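Long-range contact in S-adenosyl-L-methionine methyl transferase (Ruegeria pomeroyi DSS-3, PDB 3IHT), which binds S-adenosylmethionine and probably transfers its methyl group to an acceptor substrate: residues Asn122-Glu134 and Ser145-Leu157. Sequence-based numbering, arbitrary orientation. Where two conformers were deposited one is given.
Sequences NDRFARLISPLIE and SSDRMYFEGLEEL. With NI (nickel (II) ion), chain D.
Glu134 reaches across to residues 151-154 and holds their backbone by the N-H groups. With CG anti to the backbone N (chi1 -173°) and the chain extended beyond it, the carboxylate is carried out to these amides. Walking outward, CB lies 3.9 Å from Phe151 CD1, CG rests on Leu154 CG, and the two oxygens divide the amides. OE1 takes Glu152 N at 2.8 Å in a nearly straight bond (171°), OE2 takes Gly153 N at 2.7 Å, both through syn lone pairs, and Leu154 N adds a weak third bond to OE2. Cut back to an alanine, the position would lose both carboxylate oxygens, and the amides of Glu152 and Gly153 would probably be left without these acceptors, freeing their backbone to drift from the helix.

One turn back, Ser130 OG works both ways: it donates to Ala126 O and accepts Tyr150 N at 2.9 Å. Selenomethionine Met149, its chain bent twice, brings CE against Ser130 OG, Ile129 CG1 and Ile133 CD1, while its SE meets Ala126 CB. The Tyr150 ring packs against Arg127, whose CB sits over one face and whose guanidinium, planes 40° apart, makes an off-centre cation-pi contact. At the ring's edge, Tyr150 OH donates to the syn lone pair of Asp123 OD1 (2.6 Å), which a water also links to Arg148 O. Two further waters tie Asp147 to Asn122, whose OD1 is held by Gly116 N.

The chain leaving strand 141-145 is thus fastened along a helix of the Rossmann-like methyltransferase fold whose Phe125 touches S-adenosylmethionine. The Glu152 carboxylate ligates a nickel ion through OE2. Because backbone amides supply Glu134's hydrogen bonds here, its probable negative charge is met by N-H dipoles, with no cationic side chain bonded to it across the contact.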
loop_
_atom_site.group_PDB
_atom_site.type_symbol
_atom_site.label_atom_id
_atom_site.label_comp_id
_atom_site.label_asym_id
_atom_site.label_seq_id
_atom_site.Cartn_x
_atom_site.Cartn_y
_atom_site.Cartn_z
ATOM N N ASN A 122 -13.042 -11.352 -4.081
ATOM C CA ASN A 122 -11.685 -11.849 -4.325
ATOM C C ASN A 122 -11.587 -13.370 -4.218
ATOM O O ASN A 122 -10.902 -14.022 -5.021
ATOM C CB ASN A 122 -10.675 -11.163 -3.378
ATOM C CG ASN A 122 -10.543 -9.673 -3.640
ATOM O OD1 ASN A 122 -10.988 -9.138 -4.670
ATOM N ND2 ASN A 122 -9.900 -8.980 -2.692
ATOM N N ASP A 123 -12.260 -13.932 -3.221
ATOM C CA ASP A 123 -12.253 -15.363 -2.988
ATOM C C ASP A 123 -13.002 -16.154 -4.082
ATOM O O ASP A 123 -12.532 -17.211 -4.539
ATOM C CB ASP A 123 -12.793 -15.673 -1.626
ATOM C CG ASP A 123 -12.982 -17.152 -1.402
ATOM O OD1 ASP A 123 -11.994 -17.916 -1.339
ATOM O OD2 ASP A 123 -14.137 -17.589 -1.294
ATOM N N ARG A 124 -14.117 -15.611 -4.564
ATOM C CA ARG A 124 -14.783 -16.248 -5.721
ATOM C C ARG A 124 -13.899 -16.256 -6.980
ATOM O O ARG A 124 -13.897 -17.230 -7.752
ATOM C CB ARG A 124 -16.119 -15.596 -6.026
ATOM C CG ARG A 124 -17.130 -15.825 -4.913
ATOM C CD ARG A 124 -18.495 -15.360 -5.327
ATOM N NE ARG A 124 -18.640 -13.909 -5.410
ATOM C CZ ARG A 124 -18.978 -13.109 -4.401
ATOM N NH1 ARG A 124 -19.133 -13.562 -3.172
ATOM N NH2 ARG A 124 -19.177 -11.826 -4.639
ATOM N N PHE A 125 -13.152 -15.178 -7.175
ATOM C CA PHE A 125 -12.260 -15.084 -8.326
ATOM C C PHE A 125 -11.075 -16.028 -8.201
ATOM O O PHE A 125 -10.704 -16.694 -9.152
ATOM C CB PHE A 125 -11.752 -13.651 -8.504
ATOM C CG PHE A 125 -11.041 -13.423 -9.818
ATOM C CD1 PHE A 125 -11.717 -13.513 -11.015
ATOM C CD2 PHE A 125 -9.693 -13.122 -9.839
ATOM C CE1 PHE A 125 -11.078 -13.309 -12.233
ATOM C CE2 PHE A 125 -9.034 -12.897 -11.071
ATOM C CZ PHE A 125 -9.722 -12.994 -12.255
ATOM N N ALA A 126 -10.530 -16.135 -7.005
ATOM C CA ALA A 126 -9.469 -17.084 -6.715
ATOM C C ALA A 126 -9.930 -18.525 -7.057
ATOM O O ALA A 126 -9.184 -19.308 -7.670
ATOM C CB ALA A 126 -9.081 -16.995 -5.240
ATOM N N ARG A 127 -11.165 -18.859 -6.670
ATOM C CA ARG A 127 -11.716 -20.157 -6.975
ATOM C C ARG A 127 -11.791 -20.353 -8.490
ATOM O O ARG A 127 -11.319 -21.355 -9.054
ATOM C CB ARG A 127 -13.106 -20.281 -6.345
ATOM C CG ARG A 127 -13.819 -21.607 -6.564
ATOM C CD ARG A 127 -15.246 -21.560 -5.979
ATOM N NE ARG A 127 -15.248 -21.332 -4.523
ATOM C CZ ARG A 127 -15.250 -22.286 -3.596
ATOM N NH1 ARG A 127 -15.322 -23.582 -3.937
ATOM N NH2 ARG A 127 -15.217 -21.946 -2.303
ATOM N N LEU A 128 -12.374 -19.370 -9.168
ATOM C CA LEU A 128 -12.536 -19.474 -10.614
ATOM C C LEU A 128 -11.197 -19.603 -11.370
ATOM O O LEU A 128 -11.075 -20.423 -12.322
ATOM C CB LEU A 128 -13.309 -18.256 -11.110
ATOM C CG LEU A 128 -13.671 -18.203 -12.598
ATOM C CD1 LEU A 128 -14.896 -17.294 -12.764
ATOM C CD2 LEU A 128 -12.436 -17.713 -13.415
ATOM N N ILE A 129 -10.192 -18.822 -10.975
ATOM C CA ILE A 129 -8.951 -18.768 -11.758
ATOM C C ILE A 129 -7.964 -19.881 -11.440
ATOM O O ILE A 129 -7.049 -20.134 -12.222
ATOM C CB ILE A 129 -8.204 -17.411 -11.662
ATOM C CG1 ILE A 129 -7.700 -17.115 -10.245
ATOM C CG2 ILE A 129 -9.091 -16.298 -12.205
ATOM C CD1 ILE A 129 -6.934 -15.829 -10.173
ATOM N N SER A 130 -8.147 -20.557 -10.324
ATOM C CA SER A 130 -7.199 -21.599 -9.918
ATOM C C SER A 130 -6.971 -22.672 -11.027
ATOM O O SER A 130 -5.820 -22.963 -11.377
ATOM C CB SER A 130 -7.613 -22.203 -8.574
ATOM O OG SER A 130 -7.364 -21.323 -7.488
ATOM N N PRO A 131 -8.046 -23.255 -11.589
ATOM C CA PRO A 131 -7.799 -24.263 -12.635
ATOM C C PRO A 131 -7.263 -23.662 -13.933
ATOM O O PRO A 131 -6.723 -24.404 -14.770
ATOM C CB PRO A 131 -9.182 -24.905 -12.860
ATOM C CG PRO A 131 -10.176 -23.835 -12.353
ATOM C CD PRO A 131 -9.465 -23.199 -11.199
ATOM N N LEU A 132 -7.370 -22.344 -14.105
ATOM C CA LEU A 132 -6.781 -21.699 -15.270
ATOM C C LEU A 132 -5.280 -21.481 -15.098
ATOM O O LEU A 132 -4.554 -21.456 -16.081
ATOM C CB LEU A 132 -7.457 -20.364 -15.593
ATOM C CG LEU A 132 -8.965 -20.390 -15.873
ATOM C CD1 LEU A 132 -9.460 -18.950 -16.228
ATOM C CD2 LEU A 132 -9.313 -21.380 -16.948
ATOM N N ILE A 133 -4.836 -21.296 -13.866
ATOM C CA ILE A 133 -3.427 -21.091 -13.578
ATOM C C ILE A 133 -2.626 -22.393 -13.486
ATOM O O ILE A 133 -1.490 -22.455 -13.997
ATOM C CB ILE A 133 -3.236 -20.306 -12.289
ATOM C CG1 ILE A 133 -3.750 -18.879 -12.456
ATOM C CG2 ILE A 133 -1.766 -20.379 -11.772
ATOM C CD1 ILE A 133 -3.915 -18.062 -11.152
ATOM N N GLU A 134 -3.200 -23.397 -12.840
ATOM C CA GLU A 134 -2.490 -24.653 -12.518
ATOM C C GLU A 134 -1.726 -25.298 -13.696
ATOM O O GLU A 134 -0.547 -25.645 -13.521
ATOM C CB GLU A 134 -3.426 -25.672 -11.846
ATOM C CG GLU A 134 -2.719 -26.893 -11.339
ATOM C CD GLU A 134 -3.495 -27.626 -10.232
ATOM O OE1 GLU A 134 -4.682 -27.285 -9.970
ATOM O OE2 GLU A 134 -2.908 -28.548 -9.631
ATOM N N SER A 145 0.324 -16.255 -4.207
ATOM C CA SER A 145 -0.903 -15.483 -4.336
ATOM C C SER A 145 -1.240 -14.739 -3.053
ATOM O O SER A 145 -0.933 -15.183 -1.987
ATOM C CB SER A 145 -2.084 -16.415 -4.640
ATOM O OG SER A 145 -3.267 -15.650 -4.984
ATOM N N SER A 146 -1.887 -13.580 -3.200
ATOM C CA SER A 146 -2.420 -12.859 -2.070
ATOM C C SER A 146 -3.846 -13.314 -1.734
ATOM O O SER A 146 -4.456 -12.763 -0.818
ATOM C CB SER A 146 -2.350 -11.343 -2.313
ATOM O OG SER A 146 -2.796 -10.990 -3.610
ATOM N N ASP A 147 -4.348 -14.349 -2.439
ATOM C CA ASP A 147 -5.617 -15.016 -2.123
ATOM C C ASP A 147 -5.373 -16.523 -1.948
ATOM O O ASP A 147 -4.637 -17.110 -2.729
ATOM C CB ASP A 147 -6.572 -14.875 -3.335
ATOM C CG ASP A 147 -6.958 -13.407 -3.672
ATOM O OD1 ASP A 147 -7.629 -12.822 -2.800
ATOM O OD2 ASP A 147 -6.626 -12.894 -4.804
ATOM N N ARG A 148 -6.005 -17.142 -0.957
ATOM C CA ARG A 148 -6.044 -18.590 -0.860
ATOM C C ARG A 148 -6.588 -19.235 -2.149
ATOM O O ARG A 148 -7.592 -18.777 -2.672
ATOM C CB ARG A 148 -6.903 -19.037 0.298
ATOM C CG ARG A 148 -6.830 -20.548 0.500
ATOM C CD ARG A 148 -7.700 -21.022 1.607
ATOM N NE ARG A 148 -7.311 -20.412 2.868
ATOM C CZ ARG A 148 -6.406 -20.892 3.726
ATOM N NH1 ARG A 148 -5.722 -22.006 3.481
ATOM N NH2 ARG A 148 -6.171 -20.206 4.850
HETATM N N MSE A 149 -5.906 -20.267 -2.652
HETATM C CA MSE A 149 -6.217 -20.826 -3.950
HETATM C C MSE A 149 -6.876 -22.195 -3.810
HETATM O O MSE A 149 -6.938 -22.755 -2.719
HETATM C CB MSE A 149 -4.956 -20.910 -4.802
HETATM C CG MSE A 149 -4.250 -19.600 -4.972
HETATM SE SE MSE A 149 -5.333 -18.165 -5.817
HETATM C CE MSE A 149 -5.070 -18.695 -7.651
ATOM N N TYR A 150 -7.405 -22.702 -4.917
ATOM C CA TYR A 150 -8.156 -23.926 -4.945
ATOM C C TYR A 150 -7.623 -24.865 -6.014
ATOM O O TYR A 150 -8.272 -25.099 -7.037
ATOM C CB TYR A 150 -9.617 -23.576 -5.241
ATOM C CG TYR A 150 -10.302 -22.735 -4.165
ATOM C CD1 TYR A 150 -10.161 -21.364 -4.126
ATOM C CD2 TYR A 150 -11.138 -23.337 -3.214
ATOM C CE1 TYR A 150 -10.791 -20.597 -3.162
ATOM C CE2 TYR A 150 -11.789 -22.573 -2.263
ATOM C CZ TYR A 150 -11.610 -21.227 -2.226
ATOM O OH TYR A 150 -12.281 -20.474 -1.281
ATOM N N PHE A 151 -6.418 -25.383 -5.797
ATOM C CA PHE A 151 -5.722 -26.205 -6.773
ATOM C C PHE A 151 -6.005 -27.700 -6.590
ATOM O O PHE A 151 -6.413 -28.118 -5.517
ATOM C CB PHE A 151 -4.212 -25.976 -6.674
ATOM C CG PHE A 151 -3.784 -24.604 -7.073
ATOM C CD1 PHE A 151 -4.101 -24.113 -8.344
ATOM C CD2 PHE A 151 -3.071 -23.797 -6.210
ATOM C CE1 PHE A 151 -3.697 -22.827 -8.739
ATOM C CE2 PHE A 151 -2.648 -22.528 -6.620
ATOM C CZ PHE A 151 -2.985 -22.044 -7.879
ATOM N N GLU A 152 -5.810 -28.467 -7.655
ATOM C CA GLU A 152 -6.020 -29.931 -7.627
ATOM C C GLU A 152 -4.764 -30.697 -7.212
ATOM O O GLU A 152 -4.834 -31.673 -6.456
ATOM C CB GLU A 152 -6.431 -30.404 -9.026
ATOM C CG GLU A 152 -7.819 -30.016 -9.442
ATOM C CD GLU A 152 -8.875 -30.799 -8.705
ATOM O OE1 GLU A 152 -8.538 -31.765 -7.961
ATOM O OE2 GLU A 152 -10.061 -30.468 -8.882
ATOM N N GLY A 153 -3.625 -30.267 -7.737
ATOM C CA GLY A 153 -2.373 -30.999 -7.654
ATOM C C GLY A 153 -1.246 -30.277 -6.930
ATOM O O GLY A 153 -0.333 -30.935 -6.409
ATOM N N LEU A 154 -1.290 -28.946 -6.860
ATOM C CA LEU A 154 -0.201 -28.170 -6.250
ATOM C C LEU A 154 -0.255 -28.258 -4.720
ATOM O O LEU A 154 -1.330 -28.194 -4.121
ATOM C CB LEU A 154 -0.246 -26.725 -6.703
ATOM C CG LEU A 154 -0.327 -26.443 -8.208
ATOM C CD1 LEU A 154 -0.312 -24.950 -8.449
ATOM C CD2 LEU A 154 0.762 -27.146 -9.029
ATOM N N GLU A 155 0.901 -28.449 -4.113
ATOM C CA GLU A 155 1.056 -28.607 -2.669
ATOM C C GLU A 155 1.332 -27.245 -2.042
ATOM O O GLU A 155 2.131 -26.471 -2.572
ATOM C CB GLU A 155 2.221 -29.584 -2.373
ATOM C CG GLU A 155 3.617 -29.135 -2.875
ATOM C CD GLU A 155 4.778 -30.114 -2.603
ATOM O OE1 GLU A 155 4.820 -30.712 -1.500
ATOM O OE2 GLU A 155 5.671 -30.244 -3.482
ATOM N N GLU A 156 0.673 -26.938 -0.923
ATOM C CA GLU A 156 0.940 -25.703 -0.233
ATOM C C GLU A 156 2.249 -25.873 0.551
ATOM O O GLU A 156 2.446 -26.883 1.240
ATOM C CB GLU A 156 -0.211 -25.287 0.724
ATOM C CG GLU A 156 -0.014 -23.891 1.261
ATOM C CD GLU A 156 -1.108 -23.341 2.162
ATOM O OE1 GLU A 156 -2.119 -24.014 2.386
ATOM O OE2 GLU A 156 -0.925 -22.190 2.661
ATOM N N LEU A 157 3.102 -24.863 0.489
ATOM C CA LEU A 157 4.353 -24.811 1.213
ATOM C C LEU A 157 4.257 -23.898 2.428
ATOM O O LEU A 157 3.509 -22.898 2.428
ATOM C CB LEU A 157 5.477 -24.306 0.306
ATOM C CG LEU A 157 5.752 -25.104 -0.967
ATOM C CD1 LEU A 157 7.026 -24.485 -1.629
ATOM C CD2 LEU A 157 5.929 -26.570 -0.644
HETATM NI NI NI D . -11.600 -31.360 -8.089
HETATM O O HOH W 1 -8.806 -12.509 -6.380
HETATM O O HOH W 2 -8.553 -10.655 -0.933
HETATM O O HOH W 3 -9.455 -17.023 -1.635
HETATM O O HOH W 4 -11.725 -31.876 -5.636
#